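Local coordinates for processed glycerol phosphate lipoteichoic acid synthase 2 (Bacillus subtilis, PDB 2W8D), which belongs to the sulfatase family of the alkaline phosphatase clan and holds a magnesium ion in its alpha/beta domain, at residues Tyr49-Lys54 and Asp210-Asp215; Val56-Asn61 and Ser227-Asp232; Phe75-Gly80 and Gln288-Phe293. One frame throughout, in Å; residues are numbered along the deposited sequence.

Interaction 1: residues Tyr49-Lys54 and Asp210-Asp215; sequences YKIDGK and DFPAGD
The tight beta hairpin of strands 50-51 and 54-55 lays Ile51, Asp52 and Lys54 against Phe211, Pro212 and Gly214, part of the loop that leads from strand 189-194 into helix 219-244. A type I' turn from Ile51 to Lys54, closed by backbone hydrogen bonds both ways between these two residues, sends their side chains toward the loop. Ile51 is the buried centre of the contact. Its CB, where the branches part, meets the Phe211 ring obliquely, 4.0 Å from CE2, while CG2 runs past the proline and comes 4.0 Å from Pro212 CG. The CG1 branch ends at CD1, 4.3 Å from Gly214 CA. Phe211 turns CG opposite its own backbone N (chi1 -151°), and this carries the ring tip up to Ile51 and Lys54. There CZ lies 3.6 Å from Lys54 O, with that oxygen at the ring edge and near its plane, and CE1 sits 3.9 Å from Lys54 CB. One ring face is backed by Pro212 CD of the adjoining residue. Asp52 adds only a marginal touch, OD2 standing 3.9 Å from Pro212 CG. The Lys54 chain then heads off from the loop, leaving NZ 6.2 Å from Asp210 OD2, too far for a salt bridge. Phe211 also packs on Val56 and stacks with His229. No hydrogen bond links hairpin and loop, so the contact rests mainly on shape and apolar packing; Lys54 O, already bound by Ile51 N, probably presents its partial negative charge to the C-H edge of the ring.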
loop_
_atom_site.group_PDB
_atom_site.type_symbol
_atom_site.label_atom_id
_atom_site.label_comp_id
_atom_site.label_asym_id
_atom_site.label_seq_id
_atom_site.Cartn_x
_atom_site.Cartn_y
_atom_site.Cartn_z
ATOM N N TYR A 49 -9.885 -17.159 -4.323
ATOM C CA TYR A 49 -11.327 -17.260 -4.469
ATOM C C TYR A 49 -11.680 -17.761 -5.874
ATOM O O TYR A 49 -11.000 -17.437 -6.864
ATOM C CB TYR A 49 -11.974 -15.911 -4.252
ATOM C CG TYR A 49 -13.396 -16.037 -3.780
ATOM C CD1 TYR A 49 -13.689 -16.162 -2.418
ATOM C CD2 TYR A 49 -14.444 -16.086 -4.686
ATOM C CE1 TYR A 49 -15.002 -16.319 -1.971
ATOM C CE2 TYR A 49 -15.765 -16.251 -4.253
ATOM C CZ TYR A 49 -16.028 -16.355 -2.901
ATOM O OH TYR A 49 -17.312 -16.511 -2.478
ATOM N N LYS A 50 -12.746 -18.542 -5.953
ATOM C CA LYS A 50 -13.232 -19.029 -7.244
ATOM C C LYS A 50 -14.727 -18.815 -7.366
ATOM O O LYS A 50 -15.446 -18.842 -6.373
ATOM C CB LYS A 50 -12.942 -20.524 -7.452
ATOM C CG LYS A 50 -11.532 -20.937 -7.220
ATOM C CD LYS A 50 -11.320 -22.381 -7.616
ATOM C CE LYS A 50 -9.905 -22.795 -7.238
ATOM N NZ LYS A 50 -9.522 -24.190 -7.625
ATOM N N ILE A 51 -15.145 -18.596 -8.609
ATOM C CA ILE A 51 -16.533 -18.477 -9.040
ATOM C C ILE A 51 -16.693 -19.554 -10.125
ATOM O O ILE A 51 -15.924 -19.551 -11.095
ATOM C CB ILE A 51 -16.792 -17.065 -9.682
ATOM C CG1 ILE A 51 -16.608 -15.931 -8.654
ATOM C CG2 ILE A 51 -18.200 -16.979 -10.258
ATOM C CD1 ILE A 51 -17.637 -16.010 -7.493
ATOM N N ASP A 52 -17.669 -20.458 -9.959
ATOM C CA ASP A 52 -17.924 -21.589 -10.887
ATOM C C ASP A 52 -16.672 -22.428 -11.218
ATOM O O ASP A 52 -16.479 -22.872 -12.373
ATOM C CB ASP A 52 -18.582 -21.118 -12.214
ATOM C CG ASP A 52 -19.781 -20.183 -11.999
ATOM O OD1 ASP A 52 -20.459 -20.317 -10.940
ATOM O OD2 ASP A 52 -20.047 -19.328 -12.898
ATOM N N GLY A 53 -15.816 -22.621 -10.218
ATOM C CA GLY A 53 -14.551 -23.312 -10.429
ATOM C C GLY A 53 -13.464 -22.528 -11.159
ATOM O O GLY A 53 -12.368 -23.044 -11.327
ATOM N N LYS A 54 -13.758 -21.293 -11.584
ATOM C CA LYS A 54 -12.791 -20.406 -12.240
ATOM C C LYS A 54 -12.199 -19.418 -11.240
ATOM O O LYS A 54 -12.926 -18.729 -10.526
ATOM C CB LYS A 54 -13.425 -19.613 -13.401
ATOM C CG LYS A 54 -14.320 -20.430 -14.327
ATOM C CD LYS A 54 -14.383 -19.846 -15.729
ATOM C CE LYS A 54 -14.732 -20.958 -16.733
ATOM N NZ LYS A 54 -13.925 -20.816 -17.997
ATOM N N ASP A 210 -13.974 -11.519 -19.812
ATOM C CA ASP A 210 -14.920 -12.608 -20.104
ATOM C C ASP A 210 -15.468 -13.297 -18.849
ATOM O O ASP A 210 -16.255 -14.251 -18.937
ATOM C CB ASP A 210 -14.273 -13.649 -21.024
ATOM C CG ASP A 210 -12.919 -14.135 -20.508
ATOM O OD1 ASP A 210 -12.140 -13.313 -19.950
ATOM O OD2 ASP A 210 -12.634 -15.343 -20.678
ATOM N N PHE A 211 -15.054 -12.813 -17.690
ATOM C CA PHE A 211 -15.381 -13.481 -16.437
ATOM C C PHE A 211 -16.864 -13.395 -16.078
ATOM O O PHE A 211 -17.476 -12.363 -16.286
ATOM C CB PHE A 211 -14.540 -12.868 -15.319
ATOM C CG PHE A 211 -14.241 -13.814 -14.209
ATOM C CD1 PHE A 211 -13.303 -14.825 -14.381
ATOM C CD2 PHE A 211 -14.904 -13.699 -12.983
ATOM C CE1 PHE A 211 -13.030 -15.712 -13.353
ATOM C CE2 PHE A 211 -14.638 -14.579 -11.937
ATOM C CZ PHE A 211 -13.713 -15.597 -12.122
ATOM N N PRO A 212 -17.441 -14.469 -15.512
ATOM C CA PRO A 212 -18.809 -14.354 -15.003
ATOM C C PRO A 212 -18.927 -13.418 -13.787
ATOM O O PRO A 212 -17.941 -13.169 -13.065
ATOM C CB PRO A 212 -19.137 -15.780 -14.572
ATOM C CG PRO A 212 -17.833 -16.353 -14.219
ATOM C CD PRO A 212 -16.880 -15.803 -15.248
ATOM N N ALA A 213 -20.122 -12.885 -13.564
ATOM C CA ALA A 213 -20.357 -12.103 -12.354
ATOM C C ALA A 213 -20.800 -13.127 -11.329
ATOM O O ALA A 213 -21.383 -14.136 -11.697
ATOM C CB ALA A 213 -21.425 -11.038 -12.586
ATOM N N GLY A 214 -20.482 -12.905 -10.054
ATOM C CA GLY A 214 -20.962 -13.803 -9.011
ATOM C C GLY A 214 -22.471 -13.664 -8.906
ATOM O O GLY A 214 -23.056 -12.786 -9.535
ATOM N N ASP A 215 -23.101 -14.516 -8.106
ATOM C CA ASP A 215 -24.545 -14.481 -7.938
ATOM C C ASP A 215 -24.851 -14.380 -6.445
ATOM O O ASP A 215 -25.215 -15.386 -5.816
ATOM C CB ASP A 215 -25.158 -15.750 -8.560
ATOM C CG ASP A 215 -26.646 -15.594 -8.937
ATOM O OD1 ASP A 215 -27.122 -14.451 -9.104
ATOM O OD2 ASP A 215 -27.345 -16.637 -9.090
#

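Interaction 2: residues Val56-Asn61 and Ser227-Asp232; sequences VTPFLN and SAHYLD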
loop_
_atom_site.group_PDB
_atom_site.type_symbol
_atom_site.label_atom_id
_atom_site.label_comp_id
_atom_site.label_asym_id
_atom_site.label_seq_id
_atom_site.Cartn_x
_atom_site.Cartn_y
_atom_site.Cartn_z
ATOM N N VAL A 56 -10.560 -16.095 -9.741
ATOM C CA VAL A 56 -10.837 -14.700 -9.978
ATOM C C VAL A 56 -9.521 -14.012 -10.262
ATOM O O VAL A 56 -9.420 -13.230 -11.204
ATOM C CB VAL A 56 -11.529 -14.017 -8.756
ATOM C CG1 VAL A 56 -11.672 -12.504 -9.013
ATOM C CG2 VAL A 56 -12.886 -14.651 -8.465
ATOM N N THR A 57 -8.503 -14.273 -9.449
ATOM C CA THR A 57 -7.193 -13.627 -9.699
ATOM C C THR A 57 -6.029 -14.636 -9.992
ATOM O O THR A 57 -5.073 -14.736 -9.207
ATOM C CB THR A 57 -6.846 -12.633 -8.571
ATOM O OG1 THR A 57 -6.850 -13.312 -7.314
ATOM C CG2 THR A 57 -7.888 -11.506 -8.496
ATOM N N PRO A 58 -6.119 -15.398 -11.114
ATOM C CA PRO A 58 -5.140 -16.481 -11.323
ATOM C C PRO A 58 -3.660 -16.055 -11.358
ATOM O O PRO A 58 -2.793 -16.831 -10.921
ATOM C CB PRO A 58 -5.545 -17.096 -12.698
ATOM C CG PRO A 58 -6.316 -16.002 -13.414
ATOM C CD PRO A 58 -7.098 -15.347 -12.215
ATOM N N PHE A 59 -3.343 -14.866 -11.871
ATOM C CA PHE A 59 -1.930 -14.453 -11.827
ATOM C C PHE A 59 -1.436 -14.191 -10.406
ATOM O O PHE A 59 -0.354 -14.648 -10.017
ATOM C CB PHE A 59 -1.631 -13.233 -12.705
ATOM C CG PHE A 59 -0.168 -13.034 -12.957
ATOM C CD1 PHE A 59 0.536 -13.937 -13.777
ATOM C CD2 PHE A 59 0.519 -11.985 -12.339
ATOM C CE1 PHE A 59 1.917 -13.769 -14.053
ATOM C CE2 PHE A 59 1.883 -11.797 -12.567
ATOM C CZ PHE A 59 2.602 -12.694 -13.456
ATOM N N LEU A 60 -2.251 -13.471 -9.643
ATOM C CA LEU A 60 -1.902 -13.081 -8.280
ATOM C C LEU A 60 -1.808 -14.335 -7.435
ATOM O O LEU A 60 -0.888 -14.462 -6.627
ATOM C CB LEU A 60 -2.897 -12.054 -7.720
ATOM C CG LEU A 60 -2.822 -10.683 -8.453
ATOM C CD1 LEU A 60 -3.840 -9.628 -7.922
ATOM C CD2 LEU A 60 -1.423 -10.049 -8.497
ATOM N N ASN A 61 -2.733 -15.272 -7.648
ATOM C CA ASN A 61 -2.660 -16.609 -7.028
ATOM C C ASN A 61 -1.347 -17.336 -7.275
ATOM O O ASN A 61 -0.777 -17.911 -6.349
ATOM C CB ASN A 61 -3.830 -17.513 -7.471
ATOM C CG ASN A 61 -5.164 -16.926 -7.119
ATOM O OD1 ASN A 61 -5.250 -15.938 -6.370
ATOM N ND2 ASN A 61 -6.216 -17.498 -7.675
ATOM N N SER A 227 -14.207 -6.982 -12.371
ATOM C CA SER A 227 -13.145 -5.980 -12.489
ATOM C C SER A 227 -11.874 -6.422 -11.781
ATOM O O SER A 227 -10.775 -6.049 -12.188
ATOM C CB SER A 227 -13.580 -4.560 -12.080
ATOM O OG SER A 227 -14.442 -4.627 -10.976
ATOM N N ALA A 228 -12.012 -7.245 -10.745
ATOM C CA ALA A 228 -10.828 -7.835 -10.112
ATOM C C ALA A 228 -10.096 -8.762 -11.122
ATOM O O ALA A 228 -8.871 -8.757 -11.199
ATOM C CB ALA A 228 -11.197 -8.603 -8.847
ATOM N N HIS A 229 -10.855 -9.541 -11.876
ATOM C CA HIS A 229 -10.297 -10.464 -12.865
ATOM C C HIS A 229 -9.581 -9.637 -13.927
ATOM O O HIS A 229 -8.480 -9.971 -14.294
ATOM C CB HIS A 229 -11.410 -11.353 -13.470
ATOM C CG HIS A 229 -10.929 -12.393 -14.449
ATOM N ND1 HIS A 229 -10.286 -13.550 -14.062
ATOM C CD2 HIS A 229 -11.041 -12.467 -15.799
ATOM C CE1 HIS A 229 -10.018 -14.285 -15.130
ATOM N NE2 HIS A 229 -10.471 -13.651 -16.194
ATOM N N TYR A 230 -10.184 -8.524 -14.357
ATOM C CA TYR A 230 -9.547 -7.614 -15.293
ATOM C C TYR A 230 -8.201 -7.037 -14.752
ATOM O O TYR A 230 -7.173 -7.007 -15.484
ATOM C CB TYR A 230 -10.534 -6.508 -15.730
ATOM C CG TYR A 230 -9.936 -5.495 -16.691
ATOM C CD1 TYR A 230 -9.970 -5.707 -18.072
ATOM C CD2 TYR A 230 -9.295 -4.351 -16.212
ATOM C CE1 TYR A 230 -9.404 -4.792 -18.950
ATOM C CE2 TYR A 230 -8.735 -3.440 -17.057
ATOM C CZ TYR A 230 -8.780 -3.675 -18.433
ATOM O OH TYR A 230 -8.225 -2.774 -19.271
ATOM N N LEU A 231 -8.213 -6.570 -13.506
ATOM C CA LEU A 231 -7.005 -6.116 -12.800
ATOM C C LEU A 231 -5.911 -7.204 -12.858
ATOM O O LEU A 231 -4.759 -6.921 -13.168
ATOM C CB LEU A 231 -7.328 -5.761 -11.333
ATOM C CG LEU A 231 -6.179 -5.189 -10.475
ATOM C CD1 LEU A 231 -5.330 -4.130 -11.215
ATOM C CD2 LEU A 231 -6.656 -4.575 -9.161
ATOM N N ASP A 232 -6.297 -8.435 -12.568
ATOM C CA ASP A 232 -5.365 -9.547 -12.576
ATOM C C ASP A 232 -4.707 -9.795 -13.953
ATOM O O ASP A 232 -3.518 -10.029 -14.030
ATOM C CB ASP A 232 -6.065 -10.802 -12.102
ATOM C CG ASP A 232 -5.117 -11.957 -11.906
ATOM O OD1 ASP A 232 -4.406 -11.912 -10.868
ATOM O OD2 ASP A 232 -5.101 -12.903 -12.761
#
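Asp232, on helix 219-244, reaches across to Phe59 and Leu60 in the first turn of helix 58-65. Its CB lies over Thr57, 3.9 Å from Thr57 CA, and CG swings opposite the backbone N (chi1 -172°), pointing the carboxylate at the start of the neighbouring helix. At the tip the two oxygens divide the work. OD2 accepts the amide of Phe59, with N 2.8 Å away and the bond nearly straight at 166°, while OD1 takes Leu60 N at 2.9 Å. Each oxygen uses its syn lone pair, so the paired amides grip the carboxylate in a bidentate manner and fix its rotation. OD1 also lies close to Leu60 CG, and OD2 brushes Pro58 CD at 3.2 Å; the proline nitrogen has no hydrogen to offer. Thr57 holds the N-cap position but makes no capping bond with its side chain, and Asp232 serves the first-turn amides from another helix instead. The helix end would probably favour the negative charge of this buried carboxylate. One turn earlier, His229 ND1 donates to Val56 O at 3.0 Å, the oxygen lying close to the imidazole plane although the donor stands above the carbonyl plane. Beside it Val56 CG1 packs 3.9 Å from Ala228 CB. Phe59 continues along helix 219-244, touching Ile235 and Glu236 and meeting Phe239 edge-to-face. The start of helix 58-65 is thus set against the middle of the long helix 219-244, whose Tyr230 and Leu231 touch helix 171-183.

Interaction 3: residues Phe75-Gly80 and Gln288-Phe293; sequences FFHQTG and QRVPLF
Phe76 and Arg289 form a single beta bridge where strand 70-76 ends and the chain leads into strand 292-296, its antiparallel partner in the mixed central sheet. Val290 N donates to Phe75 O at 3.0 Å, and His77 N makes a weak bond to Gln288 O. The Phe75 ring is firmly wedged: Leu292 CB sits over one face, 4.0 Å from the ring centroid, and Val290 CG2 lies 3.7 Å from Phe75 CD2. Farther along the chain, His77 NE2 donates to Gln288 OE1 at 2.7 Å along an almost straight line (174°). The acceptor lies in the imidazole plane and the donor on an amide lone pair, although the two planes stand 74° apart; a bend at chi2 brings the Gln288 amide to this edge. The more exposed side belongs to Arg289. Its CG covers a face of the Phe76 ring, and Phe76 CZ stands over the guanidinium centre, 3.6 Å from Arg289 CZ, the planes 56° apart, while NE bonds to Asn74 and NH1 to Gln286. A water joins Phe75 N to Val290 O. With NE2 committed to Gln288 and ND1 hydrogen-bonded to Thr79 OG1, the His77 ring is held at both nitrogens, which fixes its rotation.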
loop_
_atom_site.group_PDB
_atom_site.type_symbol
_atom_site.label_atom_id
_atom_site.label_comp_id
_atom_site.label_asym_id
_atom_site.label_seq_id
_atom_site.Cartn_x
_atom_site.Cartn_y
_atom_site.Cartn_z
ATOM N N PHE A 75 -1.743 -8.809 6.192
ATOM C CA PHE A 75 -1.318 -7.438 5.996
ATOM C C PHE A 75 -2.581 -6.580 5.851
ATOM O O PHE A 75 -3.486 -6.941 5.135
ATOM C CB PHE A 75 -0.411 -7.355 4.757
ATOM C CG PHE A 75 -0.075 -5.964 4.345
ATOM C CD1 PHE A 75 0.964 -5.269 4.956
ATOM C CD2 PHE A 75 -0.791 -5.345 3.342
ATOM C CE1 PHE A 75 1.278 -3.970 4.577
ATOM C CE2 PHE A 75 -0.496 -4.034 2.949
ATOM C CZ PHE A 75 0.523 -3.352 3.557
ATOM N N PHE A 76 -2.646 -5.476 6.569
ATOM C CA PHE A 76 -3.848 -4.694 6.677
ATOM C C PHE A 76 -3.659 -3.277 6.120
ATOM O O PHE A 76 -2.643 -2.621 6.389
ATOM C CB PHE A 76 -4.284 -4.631 8.163
ATOM C CG PHE A 76 -4.687 -5.979 8.733
ATOM C CD1 PHE A 76 -6.041 -6.326 8.856
ATOM C CD2 PHE A 76 -3.715 -6.907 9.144
ATOM C CE1 PHE A 76 -6.424 -7.588 9.363
ATOM C CE2 PHE A 76 -4.090 -8.163 9.656
ATOM C CZ PHE A 76 -5.443 -8.497 9.761
ATOM N N HIS A 77 -4.663 -2.765 5.409
ATOM C CA HIS A 77 -4.641 -1.321 5.088
ATOM C C HIS A 77 -4.887 -0.492 6.372
ATOM O O HIS A 77 -5.576 -0.931 7.280
ATOM C CB HIS A 77 -5.645 -0.967 3.990
ATOM C CG HIS A 77 -7.054 -0.858 4.482
ATOM N ND1 HIS A 77 -7.585 0.329 4.956
ATOM C CD2 HIS A 77 -8.037 -1.786 4.590
ATOM C CE1 HIS A 77 -8.834 0.126 5.333
ATOM N NE2 HIS A 77 -9.128 -1.152 5.137
ATOM N N GLN A 78 -4.315 0.701 6.446
ATOM C CA GLN A 78 -4.499 1.530 7.631
ATOM C C GLN A 78 -5.062 2.895 7.262
ATOM O O GLN A 78 -4.861 3.863 8.000
ATOM C CB GLN A 78 -3.168 1.663 8.394
ATOM C CG GLN A 78 -2.583 0.305 8.865
ATOM C CD GLN A 78 -1.206 0.449 9.433
ATOM O OE1 GLN A 78 -0.261 0.804 8.710
ATOM N NE2 GLN A 78 -1.069 0.211 10.740
ATOM N N THR A 79 -5.777 2.957 6.141
ATOM C CA THR A 79 -6.281 4.191 5.583
ATOM C C THR A 79 -7.497 4.733 6.303
ATOM O O THR A 79 -8.206 3.996 7.025
ATOM C CB THR A 79 -6.644 4.056 4.061
ATOM O OG1 THR A 79 -7.738 3.158 3.907
ATOM C CG2 THR A 79 -5.432 3.571 3.207
ATOM N N GLY A 80 -7.713 6.037 6.117
ATOM C CA GLY A 80 -8.917 6.728 6.589
ATOM C C GLY A 80 -9.599 7.372 5.376
ATOM O O GLY A 80 -9.692 6.764 4.266
ATOM N N GLN A 288 -10.402 -6.549 6.271
ATOM C CA GLN A 288 -9.531 -5.416 5.984
ATOM C C GLN A 288 -8.132 -5.894 5.600
ATOM O O GLN A 288 -7.269 -5.073 5.347
ATOM C CB GLN A 288 -9.480 -4.434 7.166
ATOM C CG GLN A 288 -10.882 -3.895 7.617
ATOM C CD GLN A 288 -11.754 -3.402 6.468
ATOM O OE1 GLN A 288 -11.391 -2.441 5.773
ATOM N NE2 GLN A 288 -12.899 -4.058 6.245
ATOM N N ARG A 289 -7.903 -7.223 5.570
ATOM C CA ARG A 289 -6.691 -7.735 4.950
ATOM C C ARG A 289 -6.674 -7.298 3.465
ATOM O O ARG A 289 -7.667 -7.483 2.743
ATOM C CB ARG A 289 -6.608 -9.265 5.071
ATOM C CG ARG A 289 -6.082 -9.783 6.420
ATOM C CD ARG A 289 -6.242 -11.294 6.530
ATOM N NE ARG A 289 -5.830 -11.778 7.854
ATOM C CZ ARG A 289 -6.602 -11.774 8.951
ATOM N NH1 ARG A 289 -7.843 -11.312 8.909
ATOM N NH2 ARG A 289 -6.133 -12.235 10.101
ATOM N N VAL A 290 -5.572 -6.679 3.051
ATOM C CA VAL A 290 -5.252 -6.459 1.636
ATOM C C VAL A 290 -3.943 -7.184 1.259
ATOM O O VAL A 290 -3.027 -7.310 2.083
ATOM C CB VAL A 290 -5.172 -4.956 1.249
ATOM C CG1 VAL A 290 -6.513 -4.232 1.589
ATOM C CG2 VAL A 290 -4.036 -4.282 1.966
ATOM N N PRO A 291 -3.863 -7.679 0.016
ATOM C CA PRO A 291 -2.664 -8.434 -0.336
ATOM C C PRO A 291 -1.451 -7.523 -0.470
ATOM O O PRO A 291 -1.607 -6.339 -0.778
ATOM C CB PRO A 291 -3.009 -9.094 -1.676
ATOM C CG PRO A 291 -4.147 -8.288 -2.249
ATOM C CD PRO A 291 -4.816 -7.525 -1.095
ATOM N N LEU A 292 -0.276 -8.071 -0.153
ATOM C CA LEU A 292 0.986 -7.404 -0.332
ATOM C C LEU A 292 1.892 -8.438 -0.958
ATOM O O LEU A 292 2.013 -9.532 -0.428
ATOM C CB LEU A 292 1.570 -6.929 0.996
ATOM C CG LEU A 292 3.026 -6.437 0.845
ATOM C CD1 LEU A 292 3.198 -5.155 -0.041
ATOM C CD2 LEU A 292 3.675 -6.198 2.210
ATOM N N PHE A 293 2.493 -8.096 -2.089
ATOM C CA PHE A 293 3.434 -8.982 -2.791
ATOM C C PHE A 293 4.748 -8.215 -2.931
ATOM O O PHE A 293 4.719 -7.021 -3.220
ATOM C CB PHE A 293 2.936 -9.310 -4.215
ATOM C CG PHE A 293 1.677 -10.104 -4.257
ATOM C CD1 PHE A 293 1.722 -11.481 -4.282
ATOM C CD2 PHE A 293 0.430 -9.474 -4.282
ATOM C CE1 PHE A 293 0.538 -12.243 -4.318
ATOM C CE2 PHE A 293 -0.733 -10.225 -4.340
ATOM C CZ PHE A 293 -0.670 -11.623 -4.355
HETATM O O HOH W 1 -3.153 -9.610 3.405
#

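In the fold
Interactions 1 and 2 adjoin, their centres 11 Å apart. The chain passes directly from the hairpin into helix 58-65, Tyr49 O probably bonding Val56 N, and Phe211 CD1 packs 3.3 Å from His229 ND1. Interaction 2 also touches interaction 3, with Leu60 O 3.5 Å from Phe293 CE1, although those centres are 17 Å apart. Interactions 1 and 3 do not meet; their nearest atoms are about 11 Å apart. Magnesium, bound by Glu40, phosphothreonine Thr84, Asp258 and His259, lies about 10 Å from the His77 side chain and about 13 Å from that of Ala228. Thr79, in segment 75-80, touches His259, one of the magnesium-binding residues, whereas interaction 1 lies toward the periphery.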